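Local structure of lactococcal prophage ps3 protein 05 (Staphylococcus epidermidis ATCC 12228, 3G8W) at residues L15-K23 / E65-K73. The protein is probably an acetyltransferase of the GNAT superfamily, whose members move an acetyl group from acetyl-CoA to an acceptor, here not identified. Residues are numbered along the deposited sequence; the frame is centred on the assembly and turned at random.
Sequences LDSYIELMK and ELVATCTLK
L21 and Y18, one turn apart on helix 15-24, pack against L66 and T69 of strand 65-74 and so set the first helix of a GNAT fold on the central mixed sheet. Helix 96-112 covers the other face, where V67 and C70 meet it. The axes of the two short segments approach to 8.7 Å and cross at -50°. The backbones come nearest at S17 and L66, whose CB atoms lie 4.1 Å apart.

L21 buries the most surface against the strand. With CG anti to the backbone N (chi1 -165°), it splits its methyls between two targets. CD1 lies against the L66 carbonyl oxygen and, less closely, that of V67, while L21 CD2 rests against both L66 CG, at 3.8 Å, and T69 CB, at 3.6 Å. Both strand residues point their CB toward the helix, whereas V67 and A68 between them both turn away; these two face A60 of the adjacent strand 55-62 in a classic beta bulge.

Y18 leaves the helix with its CB directed neither at the strand nor away from it. An extended chi1 of -169° then carries the ring alongside the sheet, across the T69 side chain at roughly a right angle. F90 of strand 83-91 touches both Y18 and T69. T69 OG1 has a weak hydrogen bond to the F58 carbonyl; it meets the tyrosine at the ring edge, in plane, 3.3 Å from CE1, with T69 CG2 3.6 Å from that same carbon.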
loop_
_atom_site.group_PDB
_atom_site.type_symbol
_atom_site.label_atom_id
_atom_site.label_comp_id
_atom_site.label_asym_id
_atom_site.label_seq_id
_atom_site.Cartn_x
_atom_site.Cartn_y
_atom_site.Cartn_z
ATOM N N LEU B 15 -16.149 -1.836 -18.753
ATOM C CA LEU B 15 -15.116 -0.861 -19.039
ATOM C C LEU B 15 -15.720 0.397 -19.659
ATOM O O LEU B 15 -15.412 1.504 -19.224
ATOM C CB LEU B 15 -14.034 -1.455 -19.934
ATOM C CG LEU B 15 -12.830 -0.562 -20.247
ATOM C CD1 LEU B 15 -12.143 -0.098 -18.984
ATOM C CD2 LEU B 15 -11.837 -1.286 -21.159
ATOM N N ASP B 16 -16.596 0.214 -20.646
ATOM C CA ASP B 16 -17.290 1.328 -21.300
ATOM C C ASP B 16 -17.947 2.264 -20.279
ATOM O O ASP B 16 -17.537 3.423 -20.131
ATOM C CB ASP B 16 -18.327 0.810 -22.310
ATOM C CG ASP B 16 -17.694 0.018 -23.459
ATOM O OD1 ASP B 16 -16.504 -0.355 -23.324
ATOM O OD2 ASP B 16 -18.384 -0.238 -24.491
ATOM N N SER B 17 -18.945 1.743 -19.561
ATOM C CA SER B 17 -19.693 2.508 -18.566
ATOM C C SER B 17 -18.763 3.212 -17.610
ATOM O O SER B 17 -19.069 4.305 -17.143
ATOM C CB SER B 17 -20.603 1.591 -17.755
ATOM O OG SER B 17 -21.414 0.809 -18.601
ATOM N N TYR B 18 -17.626 2.582 -17.325
ATOM C CA TYR B 18 -16.735 3.031 -16.265
ATOM C C TYR B 18 -15.887 4.236 -16.659
ATOM O O TYR B 18 -15.468 4.994 -15.793
ATOM C CB TYR B 18 -15.865 1.869 -15.769
ATOM C CG TYR B 18 -15.096 2.163 -14.503
ATOM C CD1 TYR B 18 -15.712 2.095 -13.262
ATOM C CD2 TYR B 18 -13.748 2.503 -14.551
ATOM C CE1 TYR B 18 -15.010 2.367 -12.113
ATOM C CE2 TYR B 18 -13.036 2.772 -13.403
ATOM C CZ TYR B 18 -13.669 2.710 -12.188
ATOM O OH TYR B 18 -12.959 2.989 -11.037
ATOM N N ILE B 19 -15.628 4.418 -17.952
ATOM C CA ILE B 19 -14.957 5.639 -18.407
ATOM C C ILE B 19 -15.929 6.819 -18.375
ATOM O O ILE B 19 -15.587 7.893 -17.872
ATOM C CB ILE B 19 -14.348 5.518 -19.816
ATOM C CG1 ILE B 19 -13.733 4.135 -20.035
ATOM C CG2 ILE B 19 -13.320 6.621 -20.041
ATOM C CD1 ILE B 19 -12.822 3.662 -18.904
ATOM N N GLU B 20 -17.135 6.609 -18.907
ATOM C CA GLU B 20 -18.202 7.614 -18.861
ATOM C C GLU B 20 -18.492 8.134 -17.454
ATOM O O GLU B 20 -18.551 9.342 -17.251
ATOM C CB GLU B 20 -19.486 7.095 -19.515
ATOM C CG GLU B 20 -19.807 7.745 -20.859
ATOM C CD GLU B 20 -20.375 9.164 -20.724
ATOM O OE1 GLU B 20 -21.467 9.423 -21.275
ATOM O OE2 GLU B 20 -19.732 10.021 -20.075
ATOM N N LEU B 21 -18.651 7.230 -16.486
ATOM C CA LEU B 21 -18.866 7.632 -15.094
ATOM C C LEU B 21 -17.662 8.388 -14.546
ATOM O O LEU B 21 -17.808 9.239 -13.673
ATOM C CB LEU B 21 -19.184 6.429 -14.195
ATOM C CG LEU B 21 -19.778 6.728 -12.808
ATOM C CD1 LEU B 21 -21.229 7.140 -12.914
ATOM C CD2 LEU B 21 -19.666 5.549 -11.880
HETATM N N MSE B 22 -16.477 8.074 -15.061
HETATM C CA MSE B 22 -15.258 8.775 -14.674
HETATM C C MSE B 22 -15.182 10.172 -15.278
HETATM O O MSE B 22 -14.608 11.086 -14.682
HETATM C CB MSE B 22 -14.037 7.985 -15.120
HETATM C CG MSE B 22 -13.419 7.121 -14.054
HETATM SE SE MSE B 22 -11.872 6.216 -14.812
HETATM C CE MSE B 22 -11.254 5.293 -13.202
ATOM N N LYS B 23 -15.765 10.321 -16.465
ATOM C CA LYS B 23 -15.689 11.562 -17.231
ATOM C C LYS B 23 -16.381 12.762 -16.579
ATOM O O LYS B 23 -16.091 13.906 -16.934
ATOM C CB LYS B 23 -16.226 11.345 -18.648
ATOM C CG LYS B 23 -15.239 10.655 -19.573
ATOM C CD LYS B 23 -14.106 11.593 -19.955
ATOM C CE LYS B 23 -12.876 10.837 -20.410
ATOM N NZ LYS B 23 -11.781 11.777 -20.763
ATOM N N GLU B 65 -27.886 2.428 -16.452
ATOM C CA GLU B 65 -26.859 3.414 -16.121
ATOM C C GLU B 65 -26.062 3.090 -14.853
ATOM O O GLU B 65 -26.616 2.820 -13.785
ATOM C CB GLU B 65 -27.478 4.823 -16.036
ATOM C CG GLU B 65 -27.316 5.715 -17.282
ATOM C CD GLU B 65 -28.096 5.229 -18.516
ATOM O OE1 GLU B 65 -29.017 5.946 -18.988
ATOM O OE2 GLU B 65 -27.782 4.133 -19.032
ATOM N N LEU B 66 -24.747 3.109 -14.986
ATOM C CA LEU B 66 -23.885 3.044 -13.824
ATOM C C LEU B 66 -23.956 4.406 -13.122
ATOM O O LEU B 66 -23.809 5.448 -13.759
ATOM C CB LEU B 66 -22.456 2.683 -14.238
ATOM C CG LEU B 66 -21.444 2.458 -13.113
ATOM C CD1 LEU B 66 -21.835 1.314 -12.170
ATOM C CD2 LEU B 66 -20.055 2.254 -13.700
ATOM N N VAL B 67 -24.201 4.398 -11.817
ATOM C CA VAL B 67 -24.574 5.630 -11.109
ATOM C C VAL B 67 -23.558 5.980 -10.039
ATOM O O VAL B 67 -23.272 7.148 -9.782
ATOM C CB VAL B 67 -25.987 5.512 -10.509
ATOM C CG1 VAL B 67 -26.274 6.651 -9.591
ATOM C CG2 VAL B 67 -27.012 5.499 -11.615
ATOM N N ALA B 68 -23.005 4.955 -9.415
ATOM C CA ALA B 68 -21.906 5.155 -8.505
ATOM C C ALA B 68 -20.871 4.052 -8.707
ATOM O O ALA B 68 -21.129 3.076 -9.415
ATOM C CB ALA B 68 -22.418 5.198 -7.067
ATOM N N THR B 69 -19.701 4.230 -8.088
ATOM C CA THR B 69 -18.574 3.294 -8.232
ATOM C C THR B 69 -17.611 3.413 -7.067
ATOM O O THR B 69 -17.452 4.494 -6.490
ATOM C CB THR B 69 -17.796 3.536 -9.543
ATOM O OG1 THR B 69 -17.759 2.323 -10.304
ATOM C CG2 THR B 69 -16.371 4.045 -9.283
ATOM N N CYS B 70 -16.959 2.310 -6.719
ATOM C CA CYS B 70 -15.921 2.358 -5.708
ATOM C C CYS B 70 -15.039 1.128 -5.762
ATOM O O CYS B 70 -15.544 0.031 -5.959
ATOM C CB CYS B 70 -16.558 2.471 -4.341
ATOM S SG CYS B 70 -15.369 2.893 -3.109
ATOM N N THR B 71 -13.730 1.297 -5.592
ATOM C CA THR B 71 -12.813 0.148 -5.591
ATOM C C THR B 71 -12.502 -0.397 -4.205
ATOM O O THR B 71 -12.223 0.350 -3.284
ATOM C CB THR B 71 -11.475 0.461 -6.281
ATOM O OG1 THR B 71 -11.689 0.585 -7.682
ATOM C CG2 THR B 71 -10.486 -0.657 -6.070
ATOM N N LEU B 72 -12.533 -1.716 -4.079
ATOM C CA LEU B 72 -11.987 -2.371 -2.902
ATOM C C LEU B 72 -10.697 -3.081 -3.270
ATOM O O LEU B 72 -10.683 -4.000 -4.119
ATOM C CB LEU B 72 -12.994 -3.351 -2.293
ATOM C CG LEU B 72 -12.666 -3.738 -0.851
ATOM C CD1 LEU B 72 -12.430 -2.501 0.014
ATOM C CD2 LEU B 72 -13.765 -4.608 -0.260
ATOM N N LYS B 73 -9.613 -2.639 -2.648
ATOM C CA LYS B 73 -8.304 -3.246 -2.874
ATOM C C LYS B 73 -7.864 -3.890 -1.577
ATOM O O LYS B 73 -7.505 -3.216 -0.623
ATOM C CB LYS B 73 -7.286 -2.201 -3.366
ATOM C CG LYS B 73 -6.060 -2.774 -4.067
ATOM C CD LYS B 73 -4.950 -3.255 -3.101
ATOM C CE LYS B 73 -3.973 -4.238 -3.837
ATOM N NZ LYS B 73 -2.983 -4.980 -2.957
#